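Local coordinates for protein ferredoxin NADP reductase (Plasmodium falciparum, PDB 3JQR) that transfers electrons between ferredoxin and NADP(H) through a bound FAD, and may serve the terminal step of isoprenoid precursor biosynthesis in the apicoplast, at residues 16-21 with 38-43; 54-59 with 151-156; 215-220 with 244-249; 255-260 with 290-295. The protein carries 1 engineered substitution. One frame throughout, in Å; residues are numbered along the deposited sequence.

The four contacts illustrate how a two-domain flavoenzyme divides its labour. Contacts 1 and 2 belong to the antiparallel FAD-binding domain; their centres lie about 10 Å apart and they share a seam, since strands 16-25 and 150-157 are neighbours, with L16 N and C18 N probably bonded to L153 O and I151 O. Contacts 3 and 4 belong to the NADP+-binding domain, about 13 Å apart between centres, and meet where S247 OG lies 3.0 Å from T255 OG1. Contacts 1 and 2 do not touch contacts 3 and 4; centres of contacts 1 and 3 are about 31 Å apart. G55 of contact 2 lies about 7 Å from FAD and the L38 side chain of contact 1 about 9 Å, while contacts 3 and 4 hold NADP+-binding residues.

Contact 1. Residues 16-21 with 38-43; sequences LKCKIV and LEINHN
C18, I20 and I40 meet inside the beta hairpin formed by strands 16-25 and 35-41, part of the antiparallel barrel that makes up the FAD-binding domain. The apolar contacts are branch to branch. CG2 of I40 reaches CB of C18 at 3.6 Å, while its other branch, CG1, meets CD1 of I20 at 3.8 Å, so one isoleucine bridges two residues of the facing strand. Further along, SG of C18 lies 3.7 Å from CB of H42, and CD1 of L16 approaches that same carbon; the H42 ring leads away, its ND1 bonded to F46 N.

Backbone hydrogen bonds set the register. K19 and N41 form a hydrogen-bonded pair, K19 N to N41 O at 3.1 Å and N41 N to K19 O at 2.8 Å. A water joins the two segments, donating to K17 O and H42 O.

A polar side chain, that of N41, closes the end of the strand. With CG of N41 anti to the backbone N (chi1 167°), the amide swings toward the onward chain and completes an Asx turn: N43 N donates to N41 OD1 at 3.0 Å, from 46° above the amide carbonyl plane.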
# COMPACT_ATOMS: atom_id res chain seq x y z
N LEU A 16 -8.62 4.34 -25.02
CA LEU A 16 -9.87 3.95 -25.64
C LEU A 16 -11.01 4.77 -25.05
O LEU A 16 -11.28 4.70 -23.85
CB LEU A 16 -10.11 2.45 -25.45
CG LEU A 16 -11.14 1.75 -26.34
CD1 LEU A 16 -12.51 1.70 -25.67
CD2 LEU A 16 -11.22 2.41 -27.72
N LYS A 17 -11.67 5.55 -25.89
CA LYS A 17 -12.76 6.42 -25.45
C LYS A 17 -14.02 5.60 -25.22
O LYS A 17 -14.45 4.85 -26.09
CB LYS A 17 -13.01 7.51 -26.49
CG LYS A 17 -14.03 8.55 -26.07
CD LYS A 17 -14.29 9.51 -27.22
CE LYS A 17 -15.48 10.40 -26.93
NZ LYS A 17 -15.96 11.08 -28.17
N CYS A 18 -14.60 5.74 -24.03
CA CYS A 18 -15.78 4.96 -23.64
C CYS A 18 -16.85 5.82 -23.00
O CYS A 18 -16.67 7.02 -22.79
CB CYS A 18 -15.38 3.84 -22.67
SG CYS A 18 -14.10 2.74 -23.29
N LYS A 19 -17.96 5.18 -22.66
CA LYS A 19 -19.11 5.88 -22.11
C LYS A 19 -19.63 5.12 -20.90
O LYS A 19 -19.64 3.89 -20.89
CB LYS A 19 -20.20 5.99 -23.18
CG LYS A 19 -21.10 7.21 -23.08
CD LYS A 19 -21.57 7.63 -24.47
CE LYS A 19 -22.74 8.60 -24.41
NZ LYS A 19 -24.01 7.92 -24.03
N ILE A 20 -20.03 5.86 -19.87
CA ILE A 20 -20.64 5.27 -18.69
C ILE A 20 -22.13 5.09 -18.94
O ILE A 20 -22.83 6.06 -19.24
CB ILE A 20 -20.45 6.18 -17.46
CG1 ILE A 20 -18.97 6.29 -17.09
CG2 ILE A 20 -21.26 5.66 -16.28
CD1 ILE A 20 -18.39 5.03 -16.49
N VAL A 21 -22.61 3.86 -18.82
CA VAL A 21 -24.04 3.59 -18.97
C VAL A 21 -24.73 3.42 -17.63
O VAL A 21 -25.90 3.77 -17.47
CB VAL A 21 -24.31 2.35 -19.85
CG1 VAL A 21 -24.25 2.72 -21.32
CG2 VAL A 21 -23.34 1.23 -19.53
N LEU A 38 -19.51 0.30 -12.05
CA LEU A 38 -19.60 1.12 -13.25
C LEU A 38 -19.84 0.24 -14.47
O LEU A 38 -19.10 -0.70 -14.72
CB LEU A 38 -18.33 1.94 -13.44
CG LEU A 38 -17.99 2.95 -12.35
CD1 LEU A 38 -16.71 3.70 -12.69
CD2 LEU A 38 -19.14 3.92 -12.14
N GLU A 39 -20.89 0.56 -15.22
CA GLU A 39 -21.20 -0.14 -16.45
C GLU A 39 -20.62 0.65 -17.62
O GLU A 39 -21.13 1.72 -17.96
CB GLU A 39 -22.72 -0.27 -16.61
CG GLU A 39 -23.43 -0.78 -15.35
CD GLU A 39 -24.07 -2.14 -15.54
OE1 GLU A 39 -25.15 -2.21 -16.17
OE2 GLU A 39 -23.51 -3.15 -15.05
N ILE A 40 -19.57 0.13 -18.23
CA ILE A 40 -18.86 0.88 -19.26
C ILE A 40 -19.06 0.33 -20.67
O ILE A 40 -18.82 -0.84 -20.94
CB ILE A 40 -17.36 0.98 -18.96
CG1 ILE A 40 -17.13 1.57 -17.57
CG2 ILE A 40 -16.66 1.81 -20.03
CD1 ILE A 40 -15.67 1.69 -17.19
N ASN A 41 -19.50 1.22 -21.56
CA ASN A 41 -19.67 0.89 -22.96
C ASN A 41 -18.40 1.20 -23.74
O ASN A 41 -17.96 2.35 -23.80
CB ASN A 41 -20.86 1.66 -23.54
CG ASN A 41 -20.91 1.61 -25.05
OD1 ASN A 41 -20.54 0.62 -25.67
ND2 ASN A 41 -21.38 2.70 -25.66
N HIS A 42 -17.81 0.17 -24.33
CA HIS A 42 -16.57 0.32 -25.08
C HIS A 42 -16.74 -0.05 -26.55
O HIS A 42 -15.76 -0.24 -27.27
CB HIS A 42 -15.46 -0.54 -24.45
CG HIS A 42 -15.82 -1.99 -24.29
ND1 HIS A 42 -15.45 -2.95 -25.20
CD2 HIS A 42 -16.51 -2.64 -23.32
CE1 HIS A 42 -15.89 -4.13 -24.80
NE2 HIS A 42 -16.54 -3.97 -23.66
N ASN A 43 -17.99 -0.13 -27.00
CA ASN A 43 -18.33 -0.54 -28.37
C ASN A 43 -17.62 -1.81 -28.82
O ASN A 43 -17.24 -1.95 -29.99
CB ASN A 43 -18.06 0.60 -29.36
CG ASN A 43 -18.94 1.81 -29.12
OD1 ASN A 43 -20.17 1.73 -29.18
ND2 ASN A 43 -18.31 2.94 -28.84
O HOH W 1 -14.70 2.62 -28.21

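Contact 2. Residues 54-59 with 151-156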
# COMPACT_ATOMS: atom_id res chain seq x y z
N CYS A 54 -8.10 -2.84 -16.08
CA CYS A 54 -8.11 -1.77 -17.05
C CYS A 54 -7.66 -0.50 -16.34
O CYS A 54 -7.90 -0.33 -15.15
CB CYS A 54 -9.51 -1.57 -17.63
SG CYS A 54 -10.68 -0.71 -16.54
N GLY A 55 -7.00 0.38 -17.07
CA GLY A 55 -6.58 1.65 -16.51
C GLY A 55 -7.59 2.72 -16.84
O GLY A 55 -8.01 2.86 -17.98
N ILE A 56 -7.99 3.47 -15.82
CA ILE A 56 -8.83 4.64 -16.01
C ILE A 56 -7.97 5.89 -15.85
O ILE A 56 -7.28 6.05 -14.84
CB ILE A 56 -9.98 4.67 -14.99
CG1 ILE A 56 -10.93 3.50 -15.22
CG2 ILE A 56 -10.72 6.00 -15.06
CD1 ILE A 56 -12.09 3.44 -14.25
N ILE A 57 -8.01 6.78 -16.84
CA ILE A 57 -7.30 8.06 -16.73
C ILE A 57 -8.24 9.14 -16.21
O ILE A 57 -9.15 9.57 -16.91
CB ILE A 57 -6.74 8.52 -18.09
CG1 ILE A 57 -5.84 7.44 -18.70
CG2 ILE A 57 -5.96 9.83 -17.92
CD1 ILE A 57 -5.45 7.73 -20.14
N PRO A 58 -8.02 9.59 -14.97
CA PRO A 58 -8.88 10.63 -14.42
C PRO A 58 -8.72 11.96 -15.17
O PRO A 58 -7.60 12.39 -15.44
CB PRO A 58 -8.39 10.77 -12.98
CG PRO A 58 -7.66 9.51 -12.69
CD PRO A 58 -7.04 9.10 -13.98
N TYR A 59 -9.85 12.57 -15.51
CA TYR A 59 -9.90 13.92 -16.09
C TYR A 59 -9.36 14.05 -17.52
O TYR A 59 -9.04 15.16 -17.95
CB TYR A 59 -9.19 14.92 -15.17
CG TYR A 59 -9.75 14.95 -13.77
CD1 TYR A 59 -9.05 14.38 -12.72
CD2 TYR A 59 -10.98 15.54 -13.51
CE1 TYR A 59 -9.57 14.40 -11.44
CE2 TYR A 59 -11.50 15.56 -12.24
CZ TYR A 59 -10.79 14.99 -11.20
OH TYR A 59 -11.31 15.02 -9.93
N ILE A 151 -15.28 8.38 -20.61
CA ILE A 151 -14.26 7.82 -19.74
C ILE A 151 -13.22 7.15 -20.61
O ILE A 151 -13.56 6.49 -21.59
CB ILE A 151 -14.86 6.81 -18.74
CG1 ILE A 151 -13.85 6.49 -17.64
CG2 ILE A 151 -15.32 5.56 -19.46
CD1 ILE A 151 -14.46 5.75 -16.46
N TYR A 152 -11.95 7.32 -20.26
CA TYR A 152 -10.87 6.86 -21.13
C TYR A 152 -10.06 5.74 -20.51
O TYR A 152 -9.56 5.86 -19.39
CB TYR A 152 -9.99 8.04 -21.55
CG TYR A 152 -10.76 9.07 -22.34
CD1 TYR A 152 -11.58 9.99 -21.70
CD2 TYR A 152 -10.68 9.11 -23.73
CE1 TYR A 152 -12.29 10.93 -22.43
CE2 TYR A 152 -11.39 10.04 -24.46
CZ TYR A 152 -12.19 10.95 -23.80
OH TYR A 152 -12.90 11.89 -24.52
N LEU A 153 -9.92 4.64 -21.25
CA LEU A 153 -9.33 3.43 -20.71
C LEU A 153 -8.03 3.02 -21.38
O LEU A 153 -7.86 3.18 -22.59
CB LEU A 153 -10.33 2.27 -20.78
CG LEU A 153 -11.57 2.38 -19.90
CD1 LEU A 153 -12.54 1.24 -20.19
CD2 LEU A 153 -11.17 2.37 -18.43
N THR A 154 -7.11 2.49 -20.58
CA THR A 154 -5.88 1.89 -21.07
C THR A 154 -5.94 0.40 -20.74
O THR A 154 -6.60 0.01 -19.78
CB THR A 154 -4.65 2.49 -20.36
OG1 THR A 154 -4.58 1.99 -19.01
CG2 THR A 154 -4.74 4.01 -20.32
N GLY A 155 -5.27 -0.43 -21.54
CA GLY A 155 -5.21 -1.86 -21.24
C GLY A 155 -5.27 -2.75 -22.47
O GLY A 155 -5.12 -2.28 -23.60
N ALA A 156 -5.49 -4.04 -22.25
CA ALA A 156 -5.64 -4.60 -20.91
C ALA A 156 -4.30 -4.71 -20.18
O ALA A 156 -3.24 -4.67 -20.80
CB ALA A 156 -6.32 -5.96 -20.98
O HOH W 2 -11.41 9.17 -18.01
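I56 and L153 form the apolar centre of this pairing of strands 53-56 and 150-157, two antiparallel neighbours in the barrel of the FAD-binding domain. The two side chains run alongside each other in the same direction, with CG1 of I56 only 3.4 Å from CD2 of L153, a tight carbon-carbon approach. The same methyl of L153 has SG of C54 at 3.6 Å. I151 also crosses I56 obliquely, its CD1 standing 4.0 Å from CD1 of I56 and equally near its CG2. Y103 and I118, both of the FAD site, border I56, which places this core next to that site.

The opposite face of the sheet carries I57 and T154, which cross at about a right angle, CD1 of I57 3.8 Å from CG2 of T154. Here G55 faces T154 without a side chain, and the space is taken by OG1 of T154, 3.2 Å from G55 CA; that hydroxyl is bonded to H157 NE2.

Outward lie the backbone bonds. G55 and T154 exchange a pair, G55 N to T154 O and T154 N to G55 O, each 2.8 Å long. I57 N donates to Y152 O almost in line with the carbonyl (166°). At the same pair of residues a water near I57 O accepts from Y152 N at 3.0 Å.

Contact 3. Residues 215-220 with 244-249; sequences YGVYNE and YVFSYK
Y218 O accepts from Y248 N at 2.7 Å, in the carbonyl plane and on a lone pair, and it also sits over the face of the Y248 ring, offset toward the rim. The embrace is mutual. With CG of Y218 anti to its own amide nitrogen (chi1 -176°), the ring slides beneath the opposite backbone, and Y248 CA stands 3.6 Å from its centroid in a CH-pi contact. The Y248 ring turns its edge toward that same aromatic system, planes at 73°, a T-shaped pair.

F246 is enclosed differently: CG2 of V217 meets CD2 of F246 at 3.7 Å, at the ring edge, while E220 N lies over a face. A water accepting from E220 N at 2.8 Å also bonds to Y248 OH. S247 OG, which bonds to T255 OG1, accepts from K249 N in an ST turn. V217, ending its strand, and Y218 and S247 in the loops beyond bind NADP+, consistent with strand ends lining the nucleotide site.

Behind them the strands run parallel, V245 N bonded to Y215 O and V217 N to V245 O. They belong to a beta-alpha-beta crossover: helix 226-235 packs on Y215 and Y244, helix 252-265 on V245 and S247, and strand 240-246 edges the sheet.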
# COMPACT_ATOMS: atom_id res chain seq x y z
N TYR A 215 -13.71 -14.74 1.63
CA TYR A 215 -13.94 -13.33 1.32
C TYR A 215 -14.15 -12.51 2.60
O TYR A 215 -15.12 -12.70 3.31
CB TYR A 215 -15.15 -13.21 0.39
CG TYR A 215 -15.39 -11.82 -0.17
CD1 TYR A 215 -14.36 -10.89 -0.24
CD2 TYR A 215 -16.63 -11.46 -0.67
CE1 TYR A 215 -14.57 -9.63 -0.76
CE2 TYR A 215 -16.85 -10.21 -1.20
CZ TYR A 215 -15.81 -9.29 -1.25
OH TYR A 215 -16.03 -8.04 -1.77
N GLY A 216 -13.22 -11.60 2.87
CA GLY A 216 -13.28 -10.78 4.07
C GLY A 216 -13.71 -9.35 3.80
O GLY A 216 -13.20 -8.71 2.88
N VAL A 217 -14.65 -8.85 4.60
CA VAL A 217 -15.15 -7.48 4.46
C VAL A 217 -15.57 -6.92 5.82
O VAL A 217 -15.65 -7.66 6.80
CB VAL A 217 -16.34 -7.41 3.48
CG1 VAL A 217 -15.88 -7.70 2.05
CG2 VAL A 217 -17.44 -8.37 3.90
N TYR A 218 -15.84 -5.62 5.88
CA TYR A 218 -16.22 -4.99 7.14
C TYR A 218 -17.39 -5.73 7.79
O TYR A 218 -17.28 -6.21 8.92
CB TYR A 218 -16.56 -3.51 6.95
CG TYR A 218 -16.87 -2.78 8.24
CD1 TYR A 218 -15.87 -2.11 8.94
CD2 TYR A 218 -18.16 -2.77 8.76
CE1 TYR A 218 -16.15 -1.45 10.12
CE2 TYR A 218 -18.45 -2.11 9.94
CZ TYR A 218 -17.44 -1.45 10.62
OH TYR A 218 -17.72 -0.79 11.79
N ASN A 219 -18.51 -5.81 7.07
CA ASN A 219 -19.70 -6.50 7.56
C ASN A 219 -20.54 -7.05 6.41
O ASN A 219 -20.13 -6.99 5.25
CB ASN A 219 -20.53 -5.58 8.45
CG ASN A 219 -21.03 -4.35 7.72
OD1 ASN A 219 -20.84 -4.23 6.50
ND2 ASN A 219 -21.68 -3.45 8.44
N GLU A 220 -21.72 -7.58 6.73
CA GLU A 220 -22.58 -8.19 5.72
C GLU A 220 -22.90 -7.22 4.57
O GLU A 220 -22.80 -7.59 3.40
CB GLU A 220 -23.87 -8.72 6.35
CG GLU A 220 -24.86 -9.30 5.36
CD GLU A 220 -25.88 -10.22 6.01
OE1 GLU A 220 -25.53 -10.90 7.00
OE2 GLU A 220 -27.03 -10.28 5.52
N TYR A 244 -17.67 -16.35 4.13
CA TYR A 244 -17.62 -14.93 4.41
C TYR A 244 -16.93 -14.65 5.75
O TYR A 244 -17.16 -15.36 6.73
CB TYR A 244 -19.03 -14.34 4.44
CG TYR A 244 -19.73 -14.35 3.10
CD1 TYR A 244 -20.84 -15.16 2.88
CD2 TYR A 244 -19.27 -13.57 2.05
CE1 TYR A 244 -21.48 -15.18 1.65
CE2 TYR A 244 -19.90 -13.57 0.82
CZ TYR A 244 -21.00 -14.38 0.62
OH TYR A 244 -21.62 -14.38 -0.61
N VAL A 245 -16.09 -13.63 5.77
CA VAL A 245 -15.48 -13.18 7.01
C VAL A 245 -15.72 -11.70 7.20
O VAL A 245 -15.46 -10.89 6.30
CB VAL A 245 -13.97 -13.44 7.05
CG1 VAL A 245 -13.42 -13.14 8.43
CG2 VAL A 245 -13.66 -14.88 6.65
N PHE A 246 -16.24 -11.33 8.37
CA PHE A 246 -16.49 -9.94 8.70
C PHE A 246 -15.53 -9.48 9.80
O PHE A 246 -15.32 -10.19 10.78
CB PHE A 246 -17.94 -9.75 9.14
CG PHE A 246 -18.94 -10.31 8.16
CD1 PHE A 246 -19.81 -11.33 8.53
CD2 PHE A 246 -19.00 -9.83 6.86
CE1 PHE A 246 -20.73 -11.84 7.64
CE2 PHE A 246 -19.91 -10.34 5.96
CZ PHE A 246 -20.78 -11.35 6.34
N SER A 247 -14.96 -8.29 9.63
CA SER A 247 -13.99 -7.76 10.59
C SER A 247 -14.59 -6.69 11.49
O SER A 247 -14.28 -6.61 12.68
CB SER A 247 -12.78 -7.19 9.85
OG SER A 247 -13.16 -6.12 9.01
N TYR A 248 -15.46 -5.86 10.92
CA TYR A 248 -15.98 -4.68 11.61
C TYR A 248 -14.83 -3.74 11.95
O TYR A 248 -14.90 -2.95 12.90
CB TYR A 248 -16.77 -5.07 12.86
CG TYR A 248 -17.86 -6.08 12.59
CD1 TYR A 248 -17.65 -7.43 12.85
CD2 TYR A 248 -19.08 -5.70 12.06
CE1 TYR A 248 -18.64 -8.36 12.60
CE2 TYR A 248 -20.08 -6.62 11.81
CZ TYR A 248 -19.85 -7.96 12.08
OH TYR A 248 -20.83 -8.89 11.82
N LYS A 249 -13.77 -3.84 11.16
CA LYS A 249 -12.63 -2.93 11.25
C LYS A 249 -12.39 -2.32 9.87
O LYS A 249 -12.15 -3.05 8.90
CB LYS A 249 -11.37 -3.69 11.69
CG LYS A 249 -11.51 -4.42 13.01
CD LYS A 249 -11.72 -3.45 14.16
CE LYS A 249 -11.69 -4.17 15.50
NZ LYS A 249 -12.67 -5.29 15.55
O HOH W 3 -22.36 -7.99 9.42

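Contact 4. Residues 255-260 with 290-295; sequences TSFYVQ and RYKVMD
K292 runs extended from its helix until its last torsion bends (chi4 76°), and this bend carries NZ onto S256 while leaving CE over the ring of F257. S256 completes the meeting by holding OG between its own backbone N and carbonyl carbon, on the side of the incoming lysine. NZ donates to OG of S256 at 2.8 Å. CE stands 3.5 Å from the centroid of the F257 ring and only 6° off the normal, a CH-pi contact over the centre of one face; NZ, 4.5 Å from that centroid, adds a cation-pi interaction. Farther along the helix, Q260 crosses K292 at about a right angle, their CB atoms 4.1 Å apart.

These side chains lie between helices 252-265 and 290-298, nearly parallel at 17° with segment axes 9.4 Å apart. Both helices pack on strand 173-178 of the parallel sheet in the NADP+-binding domain, through T255 and V259 on one and V293 on the other. Y258, V259 and Q260 bind NADP+ in this protein, and the engineered L286 touches S256.

The lysine nitrogen has further partners: it forms salt bridges with D253 of its own chain and with D253 of the second subunit, and bonds to S288 O. S256 OG also has D253 O and S288 O as bonding partners, between which its single hydrogen must be shared. A buried ammonium facing two carboxylates, a carbonyl, a hydroxyl and an aromatic face is probably kept protonated, and its charge probably ties both helices to D253 of the second subunit.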
# COMPACT_ATOMS: atom_id res chain seq x y z
N THR A 255 -8.43 -6.48 8.89
CA THR A 255 -9.28 -7.36 8.09
C THR A 255 -8.54 -8.63 7.66
O THR A 255 -9.12 -9.72 7.65
CB THR A 255 -9.85 -6.64 6.85
OG1 THR A 255 -10.81 -5.66 7.26
CG2 THR A 255 -10.51 -7.64 5.91
N SER A 256 -7.27 -8.49 7.30
CA SER A 256 -6.47 -9.62 6.84
C SER A 256 -6.14 -10.59 7.98
O SER A 256 -5.83 -11.75 7.74
CB SER A 256 -5.19 -9.15 6.15
OG SER A 256 -4.30 -8.55 7.07
N PHE A 257 -6.19 -10.09 9.22
CA PHE A 257 -6.03 -10.95 10.39
C PHE A 257 -7.26 -11.84 10.53
O PHE A 257 -7.15 -13.05 10.78
CB PHE A 257 -5.87 -10.13 11.67
CG PHE A 257 -4.45 -9.71 11.96
CD1 PHE A 257 -4.07 -8.39 11.86
CD2 PHE A 257 -3.51 -10.65 12.35
CE1 PHE A 257 -2.76 -8.00 12.13
CE2 PHE A 257 -2.20 -10.28 12.62
CZ PHE A 257 -1.83 -8.95 12.51
N TYR A 258 -8.43 -11.24 10.36
CA TYR A 258 -9.69 -11.97 10.47
C TYR A 258 -9.79 -13.06 9.41
O TYR A 258 -10.31 -14.14 9.67
CB TYR A 258 -10.88 -11.00 10.37
CG TYR A 258 -11.18 -10.26 11.65
CD1 TYR A 258 -10.33 -9.26 12.12
CD2 TYR A 258 -12.32 -10.55 12.39
CE1 TYR A 258 -10.61 -8.58 13.29
CE2 TYR A 258 -12.60 -9.87 13.57
CZ TYR A 258 -11.74 -8.88 14.01
OH TYR A 258 -12.02 -8.20 15.18
N VAL A 259 -9.29 -12.78 8.21
CA VAL A 259 -9.31 -13.77 7.13
C VAL A 259 -8.29 -14.88 7.39
O VAL A 259 -8.57 -16.05 7.13
CB VAL A 259 -9.05 -13.13 5.76
CG1 VAL A 259 -8.81 -14.21 4.71
CG2 VAL A 259 -10.22 -12.24 5.36
N GLN A 260 -7.11 -14.52 7.88
CA GLN A 260 -6.10 -15.51 8.21
C GLN A 260 -6.63 -16.43 9.30
O GLN A 260 -6.44 -17.65 9.26
CB GLN A 260 -4.81 -14.84 8.70
CG GLN A 260 -3.69 -15.83 9.01
CD GLN A 260 -2.53 -15.20 9.76
OE1 GLN A 260 -1.37 -15.37 9.38
NE2 GLN A 260 -2.83 -14.47 10.82
N ARG A 290 -1.63 -11.06 1.55
CA ARG A 290 -0.69 -11.97 0.90
C ARG A 290 0.10 -12.81 1.90
O ARG A 290 -0.10 -14.02 2.01
CB ARG A 290 0.28 -11.19 0.00
CG ARG A 290 1.11 -12.04 -0.96
CD ARG A 290 2.38 -11.31 -1.38
NE ARG A 290 2.80 -11.64 -2.74
CZ ARG A 290 3.60 -12.65 -3.06
NH1 ARG A 290 4.07 -13.45 -2.11
NH2 ARG A 290 3.93 -12.87 -4.33
N TYR A 291 1.01 -12.15 2.62
CA TYR A 291 1.89 -12.82 3.57
C TYR A 291 1.14 -13.69 4.57
O TYR A 291 1.54 -14.82 4.85
CB TYR A 291 2.74 -11.78 4.31
CG TYR A 291 3.54 -12.33 5.47
CD1 TYR A 291 4.68 -13.10 5.25
CD2 TYR A 291 3.16 -12.08 6.78
CE1 TYR A 291 5.41 -13.60 6.31
CE2 TYR A 291 3.89 -12.58 7.84
CZ TYR A 291 5.02 -13.34 7.60
OH TYR A 291 5.74 -13.84 8.65
N LYS A 292 0.05 -13.16 5.12
CA LYS A 292 -0.71 -13.85 6.15
C LYS A 292 -1.29 -15.19 5.68
O LYS A 292 -1.41 -16.13 6.45
CB LYS A 292 -1.83 -12.95 6.69
CG LYS A 292 -1.33 -11.67 7.35
CD LYS A 292 -2.44 -10.99 8.13
CE LYS A 292 -1.92 -9.81 8.93
NZ LYS A 292 -1.64 -8.62 8.08
N VAL A 293 -1.65 -15.25 4.40
CA VAL A 293 -2.15 -16.49 3.80
C VAL A 293 -0.98 -17.40 3.43
O VAL A 293 -1.01 -18.60 3.68
CB VAL A 293 -3.01 -16.22 2.56
CG1 VAL A 293 -3.19 -17.49 1.75
CG2 VAL A 293 -4.36 -15.64 2.97
N MET A 294 0.04 -16.82 2.82
CA MET A 294 1.25 -17.56 2.46
C MET A 294 1.88 -18.19 3.70
O MET A 294 2.57 -19.21 3.61
CB MET A 294 2.26 -16.64 1.78
CG MET A 294 1.82 -16.10 0.43
SD MET A 294 1.89 -17.35 -0.88
CE MET A 294 3.62 -17.80 -0.82
N ASP A 295 1.63 -17.58 4.86
CA ASP A 295 2.21 -18.05 6.11
C ASP A 295 1.53 -19.33 6.60
O ASP A 295 2.12 -20.11 7.35
CB ASP A 295 2.12 -16.97 7.19
CG ASP A 295 3.16 -17.15 8.29
OD1 ASP A 295 2.77 -17.16 9.48
OD2 ASP A 295 4.35 -17.29 7.96